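Local atomic coordinates of putative hydrolase (Agrobacterium vitis, PDB entry 3LLC), a protein that probably hydrolyses acyl thioesters and esters as an alpha/beta hydrolase, with likely acyl-protein thioesterase and acyl-glucuronide esterase activities. Residues P147-S151 / D152-P156; Q253-D256 / R257-A261. One frame throughout, in Å; residues are numbered along the deposited sequence. Where two conformers were deposited one is given.

Overall arrangement
Contacts 1 and 2 each lie along a single helix, in different parts of one alpha/beta hydrolase chain. Contact 1 is centred on the short helix 149-154, which follows strand 136-143 of the mixed sheet and packs against helices 115-128, 187-195 and 222-230. Contact 2 comes later in the chain, within helix 252-266, which follows the edge strand 237-242 and packs beside helix 53-65. The centres of contact 1 and contact 2 are 28 Å apart. Their nearest atoms are about 16 Å apart, so they do not touch. The F149 side chain of contact 1 lies near, without touching, the probable triad S114, D217 and H247; contact 2 belongs to the helical layer flanking the sheet.

Contact 1. Residues P147-S151 / D152-P156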
loop_
_atom_site.group_PDB
_atom_site.type_symbol
_atom_site.label_atom_id
_atom_site.label_comp_id
_atom_site.label_asym_id
_atom_site.label_seq_id
_atom_site.Cartn_x
_atom_site.Cartn_y
_atom_site.Cartn_z
ATOM N N PRO A 147 0.344 -8.939 -0.161
ATOM C CA PRO A 147 1.744 -9.293 -0.487
ATOM C C PRO A 147 1.819 -10.432 -1.486
ATOM O O PRO A 147 1.036 -11.374 -1.412
ATOM C CB PRO A 147 2.322 -9.742 0.889
ATOM C CG PRO A 147 1.108 -10.204 1.680
ATOM C CD PRO A 147 0.011 -9.207 1.242
ATOM N N ASP A 148 2.805 -10.368 -2.395
ATOM C CA ASP A 148 3.117 -11.443 -3.327
ATOM C C ASP A 148 1.886 -11.866 -4.142
ATOM O O ASP A 148 1.775 -13.026 -4.519
ATOM C CB ASP A 148 3.691 -12.661 -2.599
ATOM C CG ASP A 148 4.894 -12.293 -1.688
ATOM O OD1 ASP A 148 5.416 -11.148 -1.856
ATOM O OD2 ASP A 148 5.293 -13.158 -0.857
ATOM N N PHE A 149 1.007 -10.910 -4.451
ATOM C CA PHE A 149 -0.230 -11.281 -5.154
ATOM C C PHE A 149 0.029 -11.873 -6.536
ATOM O O PHE A 149 -0.729 -12.748 -7.003
ATOM C CB PHE A 149 -1.300 -10.145 -5.144
ATOM C CG PHE A 149 -1.064 -9.007 -6.111
ATOM C CD1 PHE A 149 -1.274 -9.145 -7.466
ATOM C CD2 PHE A 149 -0.729 -7.732 -5.627
ATOM C CE1 PHE A 149 -1.091 -8.056 -8.324
ATOM C CE2 PHE A 149 -0.547 -6.656 -6.495
ATOM C CZ PHE A 149 -0.733 -6.818 -7.815
ATOM N N THR A 150 1.085 -11.418 -7.222
ATOM C CA THR A 150 1.366 -11.908 -8.582
ATOM C C THR A 150 1.702 -13.398 -8.573
ATOM O O THR A 150 1.158 -14.155 -9.366
ATOM C CB THR A 150 2.484 -11.083 -9.290
ATOM O OG1 THR A 150 3.694 -11.168 -8.514
ATOM C CG2 THR A 150 2.061 -9.612 -9.449
ATOM N N SER A 151 2.559 -13.848 -7.645
ATOM C CA SER A 151 2.965 -15.227 -7.609
ATOM C C SER A 151 1.969 -16.126 -6.845
ATOM O O SER A 151 1.825 -17.326 -7.176
ATOM C CB SER A 151 4.378 -15.385 -6.982
ATOM O OG SER A 151 4.422 -14.864 -5.667
ATOM N N ASP A 152 1.314 -15.580 -5.849
ATOM C CA ASP A 152 0.519 -16.402 -4.909
ATOM C C ASP A 152 -0.978 -16.420 -5.216
ATOM O O ASP A 152 -1.616 -17.409 -4.919
ATOM C CB ASP A 152 0.710 -15.954 -3.460
ATOM C CG ASP A 152 2.139 -16.163 -2.946
ATOM O OD1 ASP A 152 3.058 -16.397 -3.761
ATOM O OD2 ASP A 152 2.321 -16.032 -1.710
ATOM N N LEU A 153 -1.520 -15.324 -5.752
ATOM C CA LEU A 153 -2.963 -15.219 -6.041
ATOM C C LEU A 153 -3.280 -15.261 -7.543
ATOM O O LEU A 153 -4.306 -15.834 -7.929
ATOM C CB LEU A 153 -3.562 -13.974 -5.394
ATOM C CG LEU A 153 -3.422 -13.841 -3.868
ATOM C CD1 LEU A 153 -4.058 -12.540 -3.331
ATOM C CD2 LEU A 153 -3.979 -15.135 -3.169
ATOM N N ILE A 154 -2.415 -14.708 -8.397
ATOM C CA ILE A 154 -2.660 -14.748 -9.860
ATOM C C ILE A 154 -2.100 -15.990 -10.569
ATOM O O ILE A 154 -2.863 -16.751 -11.231
ATOM C CB ILE A 154 -2.213 -13.453 -10.567
ATOM C CG1 ILE A 154 -2.992 -12.239 -9.991
ATOM C CG2 ILE A 154 -2.397 -13.590 -12.104
ATOM C CD1 ILE A 154 -2.553 -10.862 -10.501
ATOM N N GLU A 155 -0.781 -16.214 -10.467
ATOM C CA GLU A 155 -0.145 -17.349 -11.151
ATOM C C GLU A 155 -0.880 -18.713 -11.052
ATOM O O GLU A 155 -1.030 -19.387 -12.065
ATOM C CB GLU A 155 1.339 -17.521 -10.739
ATOM C CG GLU A 155 2.316 -16.494 -11.382
ATOM C CD GLU A 155 3.796 -16.755 -11.032
ATOM O OE1 GLU A 155 4.126 -17.921 -10.820
ATOM O OE2 GLU A 155 4.615 -15.796 -10.971
ATOM N N PRO A 156 -1.306 -19.137 -9.845
ATOM C CA PRO A 156 -1.982 -20.439 -9.807
ATOM C C PRO A 156 -3.305 -20.516 -10.579
ATOM O O PRO A 156 -3.740 -21.603 -10.893
ATOM C CB PRO A 156 -2.225 -20.677 -8.314
ATOM C CG PRO A 156 -1.273 -19.805 -7.623
ATOM C CD PRO A 156 -1.064 -18.610 -8.495
HETATM O O HOH W 1 4.951 -15.753 -1.391
HETATM O O HOH W 2 4.870 -13.082 -10.049
#
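F149 and I154 run alongside each other in the same direction, in a short helix whose turn widens as it proceeds. The apolar contact is made by I154 CD1, which meets the phenyl ring at its edge, in the ring plane, 3.7 Å from F149 CD1. With F149 CG between its backbone N and carbonyl carbon (chi1 77°), the ring turns its CD1 and CE1 edge to that methyl. L153 CD1 adds a looser touch on F149 CB.

The backbone bonds record the change of pitch. D152 N binds D148 O at 2.9 Å, an ordinary helical turn. F149 O then accepts twice: from I154 N at 2.9 Å, nearly in line with the carbonyl, and from L153 N at 3.0 Å, which sits above the carbonyl plane. The next link, E155 N to T150 O, spans five residues and completes the wider pi-type turn.

Polar side chains gather along another flank. S151 OG donates to D152 OD1 at 2.8 Å, reaching it from above the carboxylate plane. D148 OD2 and D152 OD2 are 4.2 Å apart, and a water donating to both probably eases their like charges; K227 and R197 form salt bridges to D152, while D148 accepts from the backbone N of V198 and M199. A second water links T150 OG1 with E155 OE2, whose carboxylate is also paired with R194.

The F149 ring also meets that of W118, the planes about 75° apart. Its side chain lies near, without touching, the probable nucleophile elbow, which places this pi-widened helix beside the likely active site of an alpha/beta hydrolase.

Contact 2. Residues Q253-D256 / R257-A261; sequences QDID and RMRNA
R257 reaches back along its helix to Q253 and D254, and one nitrogen of its guanidinium serves both. R257 NH2 donates to Q253 OE1 at 2.8 Å in an almost straight bond (172°), on a lone pair of the amide oxygen. The same R257 NH2 forms a salt bridge with D254 OD1 at 3.0 Å, met on the anti side of the carboxylate and somewhat out of its plane. Both acceptors lie close to the guanidinium plane, although the amide and carboxylate planes are each turned about 60° from it. A bend at chi3 (-74°) folds the arginine back until Q253 O sits over the centre of one guanidinium face, 3.6 Å above the plane. Two waters join at the edge: one bridges R257 NH1 and Q253 OE1, the other R257 NE and D254 OD1. The D254 carboxylate is shared by two arginines, R257 at OD1 and R251 at OD2.

M258, a selenomethionine, binds D254 O through its backbone N, and its CE makes a loose apolar contact with I255 CD1 at 4.3 Å. Both side chains also meet E57 of helix 53-65.

At R259 the backbone N donates to I255 O at 2.8 Å. The R259 stem passes I255 at a slant, R259 CD lying 3.8 Å from I255 CG2, while R259 NH1 pairs beyond the helix with D60 and E57.

N260 follows with a bond from N to D256 O at 3.0 Å, and A261 turns to V141 and H210 of the sheet.

Regular i to i+4 bonding, with i to i+3 and i to i+4 side-chain pairing, marks an amphipathic alpha-helix packed on the central sheet of an alpha/beta hydrolase fold.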
loop_
_atom_site.group_PDB
_atom_site.type_symbol
_atom_site.label_atom_id
_atom_site.label_comp_id
_atom_site.label_asym_id
_atom_site.label_seq_id
_atom_site.Cartn_x
_atom_site.Cartn_y
_atom_site.Cartn_z
ATOM N N GLN A 253 -18.985 0.896 10.060
ATOM C CA GLN A 253 -18.335 0.020 11.068
ATOM C C GLN A 253 -16.876 -0.343 10.729
ATOM O O GLN A 253 -16.057 -0.437 11.633
ATOM C CB GLN A 253 -19.155 -1.254 11.310
ATOM C CG GLN A 253 -19.210 -2.180 10.074
ATOM C CD GLN A 253 -19.898 -3.476 10.368
ATOM O OE1 GLN A 253 -19.284 -4.395 10.946
ATOM N NE2 GLN A 253 -21.168 -3.582 9.967
ATOM N N ASP A 254 -16.549 -0.564 9.447
ATOM C CA ASP A 254 -15.192 -0.851 9.015
ATOM C C ASP A 254 -14.255 0.363 9.202
ATOM O O ASP A 254 -13.110 0.218 9.644
ATOM C CB ASP A 254 -15.134 -1.302 7.535
ATOM C CG ASP A 254 -15.967 -2.557 7.248
ATOM O OD1 ASP A 254 -15.925 -3.521 8.047
ATOM O OD2 ASP A 254 -16.669 -2.574 6.204
ATOM N N ILE A 255 -14.734 1.536 8.832
ATOM C CA ILE A 255 -13.980 2.787 9.005
ATOM C C ILE A 255 -13.696 3.042 10.497
ATOM O O ILE A 255 -12.550 3.398 10.824
ATOM C CB ILE A 255 -14.736 3.956 8.355
ATOM C CG1 ILE A 255 -14.764 3.795 6.821
ATOM C CG2 ILE A 255 -14.113 5.353 8.712
ATOM C CD1 ILE A 255 -13.433 3.647 6.129
ATOM N N ASP A 256 -14.687 2.783 11.375
ATOM C CA ASP A 256 -14.498 2.893 12.828
ATOM C C ASP A 256 -13.364 1.975 13.304
ATOM O O ASP A 256 -12.509 2.405 14.084
ATOM C CB ASP A 256 -15.772 2.559 13.601
ATOM C CG ASP A 256 -16.853 3.633 13.480
ATOM O OD1 ASP A 256 -16.590 4.726 12.959
ATOM O OD2 ASP A 256 -17.973 3.375 13.931
ATOM N N ARG A 257 -13.349 0.704 12.845
ATOM C CA ARG A 257 -12.251 -0.217 13.219
ATOM C C ARG A 257 -10.892 0.267 12.708
ATOM O O ARG A 257 -9.882 0.182 13.415
ATOM C CB ARG A 257 -12.493 -1.666 12.728
ATOM C CG ARG A 257 -13.341 -2.514 13.666
ATOM C CD ARG A 257 -13.503 -3.967 13.123
ATOM N NE ARG A 257 -14.425 -3.978 11.987
ATOM C CZ ARG A 257 -15.745 -4.067 12.069
ATOM N NH1 ARG A 257 -16.354 -4.232 13.242
ATOM N NH2 ARG A 257 -16.482 -4.007 10.950
HETATM N N MSE A 258 -10.843 0.755 11.470
HETATM C CA MSE A 258 -9.576 1.231 10.904
HETATM C C MSE A 258 -9.074 2.479 11.668
HETATM O O MSE A 258 -7.880 2.598 11.965
HETATM C CB MSE A 258 -9.744 1.608 9.424
HETATM C CG MSE A 258 -8.443 2.019 8.767
HETATM SE SE MSE A 258 -8.708 2.749 6.941
HETATM C CE MSE A 258 -9.423 4.364 7.403
ATOM N N ARG A 259 -9.962 3.419 11.936
ATOM C CA ARG A 259 -9.574 4.652 12.664
ATOM C C ARG A 259 -9.091 4.309 14.095
ATOM O O ARG A 259 -8.101 4.867 14.591
ATOM C CB ARG A 259 -10.730 5.648 12.702
ATOM C CG ARG A 259 -10.953 6.351 11.359
ATOM C CD ARG A 259 -12.207 7.227 11.417
ATOM N NE ARG A 259 -12.120 8.324 12.384
ATOM C CZ ARG A 259 -12.027 9.624 12.081
ATOM N NH1 ARG A 259 -12.016 10.043 10.828
ATOM N NH2 ARG A 259 -11.983 10.533 13.043
ATOM N N ASN A 260 -9.760 3.361 14.740
ATOM C CA ASN A 260 -9.343 2.939 16.074
ATOM C C ASN A 260 -7.955 2.246 16.042
ATOM O O ASN A 260 -7.148 2.440 16.964
ATOM C CB ASN A 260 -10.399 2.048 16.728
ATOM C CG ASN A 260 -11.623 2.842 17.216
ATOM O OD1 ASN A 260 -11.552 4.043 17.453
ATOM N ND2 ASN A 260 -12.740 2.154 17.382
ATOM N N ALA A 261 -7.698 1.460 15.006
ATOM C CA ALA A 261 -6.398 0.767 14.833
ATOM C C ALA A 261 -5.253 1.803 14.657
ATOM O O ALA A 261 -4.188 1.678 15.278
ATOM C CB ALA A 261 -6.423 -0.213 13.637
HETATM O O HOH W 3 -19.368 -4.347 13.863
HETATM O O HOH W 4 -13.451 -3.884 9.281
#